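Long-range contact in virulent strain associated lipoprotein (Borreliella spielmanii A14S, PDB 6FZZ), which is an outer surface lipoprotein of the PFam54 family that probably binds glutathione, as its Borrelia burgdorferi relative BBE31 does, and may help the spirochaete colonise its mammalian host: residues Leu101-Ser112 and Leu183-Ile194. Numbering follows the deposited sequence.
Sequences LANEVEDIFNTS and LKLHVKEIVKQI
A Schellman motif at Asn103, ending helix 89-102, and the N-cap Glu104 of helix 105-126 form a helix-to-helix corner, which Lys184 and Lys188 of helix 180-209 bind. Lys184 NZ donates to Ala102 O at 2.8 Å, lying in the carbonyl plane with a C=O...N angle of 157°, thereby holding the carbonyl just before Asn103. The same NZ is 2.8 Å from Glu104 OE2, and Lys188 NZ reaches that oxygen at an equal 2.8 Å. The two ammonium groups grip OE2 from opposite faces of the carboxylate plane, which probably favours the charged form of Glu104. A bend in the Glu104 chain lays its carboxylate across both lysine ends while CB and CG stay on Val187 CG1. One water joins Lys184 NZ to Asn103 ND2; another links Lys188 NZ to Asp107 OD2.

Beneath this network the packing is apolar. Val187 CG2 touches Ala102 CB. Ile108 is a knob among Val187, Ile190, Val191 and Ile194, its CD1 3.6 Å from Val191 CG2, which fits the coiled coil predicted for 183-194. Thr111 CG2 presses tightly on Ile194 CG2 at 3.3 Å. Within the Bbcrasp-1-like region of this all-helical chain, the helical segments 105-112 and 183-194 run nearly parallel, with axes 9.5 Å apart at closest approach and 25° between their directions; Phe95 and Ile99 of helix 89-102 also touch Ile108, while Phe162 of helix 138-170 packs against Ser112 and Ile194.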
loop_
_atom_site.group_PDB
_atom_site.type_symbol
_atom_site.label_atom_id
_atom_site.label_comp_id
_atom_site.label_asym_id
_atom_site.label_seq_id
_atom_site.Cartn_x
_atom_site.Cartn_y
_atom_site.Cartn_z
ATOM N N LEU A 101 -15.282 9.465 8.982
ATOM C CA LEU A 101 -15.574 10.219 10.215
ATOM C C LEU A 101 -14.526 11.263 10.568
ATOM O O LEU A 101 -14.867 12.344 10.995
ATOM C CB LEU A 101 -15.756 9.289 11.374
ATOM C CG LEU A 101 -17.091 8.599 11.329
ATOM C CD1 LEU A 101 -17.088 7.488 12.387
ATOM C CD2 LEU A 101 -18.232 9.608 11.539
ATOM N N ALA A 102 -13.250 10.946 10.371
ATOM C CA ALA A 102 -12.156 11.929 10.525
ATOM C C ALA A 102 -12.123 12.957 9.413
ATOM O O ALA A 102 -11.371 13.941 9.515
ATOM C CB ALA A 102 -10.795 11.202 10.570
ATOM N N ASN A 103 -12.849 12.692 8.332
ATOM C CA ASN A 103 -12.824 13.500 7.075
ATOM C C ASN A 103 -11.409 13.666 6.444
ATOM O O ASN A 103 -10.932 14.780 6.130
ATOM C CB ASN A 103 -13.497 14.830 7.293
ATOM C CG ASN A 103 -13.781 15.551 6.000
ATOM O OD1 ASN A 103 -14.266 14.961 5.022
ATOM N ND2 ASN A 103 -13.500 16.826 5.982
ATOM N N GLU A 104 -10.715 12.535 6.279
ATOM C CA GLU A 104 -9.344 12.576 5.749
ATOM C C GLU A 104 -9.214 11.509 4.685
ATOM O O GLU A 104 -8.130 10.923 4.557
ATOM C CB GLU A 104 -8.303 12.335 6.868
ATOM C CG GLU A 104 -8.132 13.457 7.902
ATOM C CD GLU A 104 -7.667 14.758 7.247
ATOM O OE1 GLU A 104 -7.093 14.725 6.119
ATOM O OE2 GLU A 104 -7.983 15.839 7.795
ATOM N N VAL A 105 -10.290 11.286 3.900
ATOM C CA VAL A 105 -10.253 10.235 2.884
ATOM C C VAL A 105 -9.103 10.463 1.905
ATOM O O VAL A 105 -8.297 9.566 1.627
ATOM C CB VAL A 105 -11.591 10.073 2.176
ATOM C CG1 VAL A 105 -11.451 9.097 0.988
ATOM C CG2 VAL A 105 -12.646 9.536 3.146
ATOM N N GLU A 106 -9.022 11.681 1.387
ATOM C CA GLU A 106 -8.003 12.000 0.379
ATOM C C GLU A 106 -6.596 11.812 0.814
ATOM O O GLU A 106 -5.809 11.153 0.113
ATOM C CB GLU A 106 -8.193 13.433 -0.148
ATOM C CG GLU A 106 -9.431 13.543 -1.008
ATOM C CD GLU A 106 -9.599 14.961 -1.594
ATOM O OE1 GLU A 106 -8.724 15.850 -1.346
ATOM O OE2 GLU A 106 -10.596 15.167 -2.322
ATOM N N ASP A 107 -6.238 12.343 1.972
ATOM C CA ASP A 107 -4.841 12.365 2.382
ATOM C C ASP A 107 -4.428 10.951 2.846
ATOM O O ASP A 107 -3.295 10.562 2.642
ATOM C CB ASP A 107 -4.598 13.379 3.529
ATOM C CG ASP A 107 -4.445 14.826 3.009
ATOM O OD1 ASP A 107 -4.731 15.053 1.836
ATOM O OD2 ASP A 107 -4.061 15.744 3.747
ATOM N N ILE A 108 -5.315 10.233 3.533
ATOM C CA ILE A 108 -4.997 8.848 3.952
ATOM C C ILE A 108 -4.902 7.924 2.720
ATOM O O ILE A 108 -3.922 7.133 2.599
ATOM C CB ILE A 108 -6.104 8.294 4.914
ATOM C CG1 ILE A 108 -6.006 8.947 6.261
ATOM C CG2 ILE A 108 -6.039 6.777 5.042
ATOM C CD1 ILE A 108 -4.839 8.468 7.141
ATOM N N PHE A 109 -5.925 7.958 1.851
ATOM C CA PHE A 109 -6.000 6.983 0.765
ATOM C C PHE A 109 -4.991 7.326 -0.328
ATOM O O PHE A 109 -4.235 6.450 -0.777
ATOM C CB PHE A 109 -7.425 6.797 0.205
ATOM C CG PHE A 109 -8.280 5.883 1.060
ATOM C CD1 PHE A 109 -8.953 6.376 2.184
ATOM C CD2 PHE A 109 -8.406 4.545 0.736
ATOM C CE1 PHE A 109 -9.719 5.532 2.970
ATOM C CE2 PHE A 109 -9.196 3.711 1.516
ATOM C CZ PHE A 109 -9.810 4.203 2.642
ATOM N N ASN A 110 -4.896 8.582 -0.724
ATOM C CA ASN A 110 -3.961 8.890 -1.821
ATOM C C ASN A 110 -2.496 8.598 -1.437
ATOM O O ASN A 110 -1.672 8.156 -2.279
ATOM C CB ASN A 110 -4.108 10.351 -2.298
ATOM C CG ASN A 110 -5.404 10.609 -3.061
ATOM O OD1 ASN A 110 -6.085 9.708 -3.589
ATOM N ND2 ASN A 110 -5.733 11.909 -3.186
ATOM N N THR A 111 -2.173 8.891 -0.190
ATOM C CA THR A 111 -0.825 8.721 0.296
ATOM C C THR A 111 -0.481 7.227 0.350
ATOM O O THR A 111 0.589 6.845 -0.131
ATOM C CB THR A 111 -0.558 9.450 1.656
ATOM O OG1 THR A 111 -0.869 10.821 1.545
ATOM C CG2 THR A 111 0.908 9.391 2.010
ATOM N N SER A 112 -1.412 6.414 0.869
ATOM C CA SER A 112 -1.245 4.986 1.097
ATOM C C SER A 112 -1.123 4.275 -0.223
ATOM O O SER A 112 -0.263 3.404 -0.404
ATOM C CB SER A 112 -2.533 4.381 1.811
ATOM O OG SER A 112 -2.660 5.042 2.975
ATOM N N LEU A 183 -9.998 12.168 17.311
ATOM C CA LEU A 183 -9.798 11.339 16.114
ATOM C C LEU A 183 -9.079 12.105 15.005
ATOM O O LEU A 183 -8.151 11.600 14.387
ATOM C CB LEU A 183 -11.121 10.822 15.567
ATOM C CG LEU A 183 -11.011 9.843 14.378
ATOM C CD1 LEU A 183 -10.282 8.587 14.765
ATOM C CD2 LEU A 183 -12.412 9.548 13.887
ATOM N N LYS A 184 -9.622 13.266 14.674
ATOM C CA LYS A 184 -9.071 14.108 13.654
ATOM C C LYS A 184 -7.608 14.436 13.861
ATOM O O LYS A 184 -6.777 14.290 12.928
ATOM C CB LYS A 184 -9.863 15.409 13.618
ATOM C CG LYS A 184 -9.324 16.447 12.642
ATOM C CD LYS A 184 -9.516 15.993 11.209
ATOM C CE LYS A 184 -10.184 17.051 10.346
ATOM N NZ LYS A 184 -10.399 16.491 8.965
ATOM N N LEU A 185 -7.258 14.911 15.049
ATOM C CA LEU A 185 -5.835 15.134 15.366
ATOM C C LEU A 185 -4.967 13.876 15.199
ATOM O O LEU A 185 -3.871 13.930 14.628
ATOM C CB LEU A 185 -5.656 15.630 16.808
ATOM C CG LEU A 185 -5.954 17.099 17.000
ATOM C CD1 LEU A 185 -6.230 17.438 18.474
ATOM C CD2 LEU A 185 -4.756 17.892 16.462
ATOM N N HIS A 186 -5.443 12.755 15.729
ATOM C CA HIS A 186 -4.730 11.488 15.610
ATOM C C HIS A 186 -4.620 11.045 14.138
ATOM O O HIS A 186 -3.567 10.614 13.683
ATOM C CB HIS A 186 -5.485 10.451 16.461
ATOM C CG HIS A 186 -4.882 9.084 16.429
ATOM N ND1 HIS A 186 -3.656 8.794 16.998
ATOM C CD2 HIS A 186 -5.346 7.919 15.937
ATOM C CE1 HIS A 186 -3.398 7.503 16.852
ATOM N NE2 HIS A 186 -4.401 6.957 16.194
ATOM N N VAL A 187 -5.706 11.120 13.393
ATOM C CA VAL A 187 -5.649 10.746 11.972
ATOM C C VAL A 187 -4.663 11.646 11.167
ATOM O O VAL A 187 -3.971 11.155 10.223
ATOM C CB VAL A 187 -7.043 10.634 11.371
ATOM C CG1 VAL A 187 -7.019 10.442 9.853
ATOM C CG2 VAL A 187 -7.723 9.406 11.978
ATOM N N LYS A 188 -4.564 12.928 11.546
ATOM C CA LYS A 188 -3.556 13.833 10.961
ATOM C C LYS A 188 -2.143 13.393 11.143
ATOM O O LYS A 188 -1.339 13.550 10.202
ATOM C CB LYS A 188 -3.623 15.223 11.572
ATOM C CG LYS A 188 -4.744 16.009 11.045
ATOM C CD LYS A 188 -4.478 16.431 9.633
ATOM C CE LYS A 188 -5.278 17.684 9.293
ATOM N NZ LYS A 188 -5.775 17.607 7.913
ATOM N N GLU A 189 -1.825 12.950 12.362
ATOM C CA GLU A 189 -0.519 12.375 12.701
ATOM C C GLU A 189 -0.231 11.117 11.873
ATOM O O GLU A 189 0.920 10.864 11.531
ATOM C CB GLU A 189 -0.416 11.926 14.167
ATOM C CG GLU A 189 -0.023 12.928 15.226
ATOM C CD GLU A 189 1.071 13.890 14.781
ATOM O OE1 GLU A 189 2.095 13.449 14.204
ATOM O OE2 GLU A 189 0.874 15.098 15.019
ATOM N N ILE A 190 -1.257 10.284 11.645
ATOM C CA ILE A 190 -1.084 9.122 10.751
ATOM C C ILE A 190 -0.756 9.586 9.334
ATOM O O ILE A 190 0.175 9.015 8.689
ATOM C CB ILE A 190 -2.289 8.185 10.827
ATOM C CG1 ILE A 190 -2.367 7.602 12.224
ATOM C CG2 ILE A 190 -2.188 7.060 9.822
ATOM C CD1 ILE A 190 -3.610 6.766 12.488
ATOM N N VAL A 191 -1.451 10.633 8.860
ATOM C CA VAL A 191 -1.197 11.164 7.535
ATOM C C VAL A 191 0.269 11.576 7.438
ATOM O O VAL A 191 0.969 11.198 6.518
ATOM C CB VAL A 191 -2.143 12.316 7.149
ATOM C CG1 VAL A 191 -1.695 13.013 5.866
ATOM C CG2 VAL A 191 -3.503 11.771 6.923
ATOM N N LYS A 192 0.742 12.289 8.435
ATOM C CA LYS A 192 2.164 12.636 8.523
ATOM C C LYS A 192 3.134 11.435 8.437
ATOM O O LYS A 192 4.055 11.450 7.639
ATOM C CB LYS A 192 2.443 13.440 9.797
ATOM C CG LYS A 192 3.550 14.476 9.600
ATOM C CD LYS A 192 3.427 15.303 8.327
ATOM C CE LYS A 192 4.612 16.255 8.139
ATOM N NZ LYS A 192 5.892 15.554 7.785
ATOM N N GLN A 193 2.910 10.408 9.245
ATOM C CA GLN A 193 3.654 9.185 9.151
ATOM C C GLN A 193 3.561 8.455 7.790
ATOM O O GLN A 193 4.588 7.969 7.303
ATOM C CB GLN A 193 3.287 8.259 10.295
ATOM C CG GLN A 193 3.813 8.730 11.636
ATOM C CD GLN A 193 5.346 8.637 11.750
ATOM O OE1 GLN A 193 6.089 9.138 10.891
ATOM N NE2 GLN A 193 5.827 8.017 12.834
ATOM N N ILE A 194 2.375 8.411 7.178
ATOM C CA ILE A 194 2.219 7.697 5.908
ATOM C C ILE A 194 3.001 8.456 4.908
ATOM O O ILE A 194 3.594 7.849 4.042
ATOM C CB ILE A 194 0.790 7.608 5.342
ATOM C CG1 ILE A 194 -0.154 6.885 6.240
ATOM C CG2 ILE A 194 0.746 6.807 4.012
ATOM C CD1 ILE A 194 -1.541 7.095 5.691
HETATM O O HOH W 1 -11.728 18.758 7.771
HETATM O O HOH W 2 -4.052 16.279 6.332
#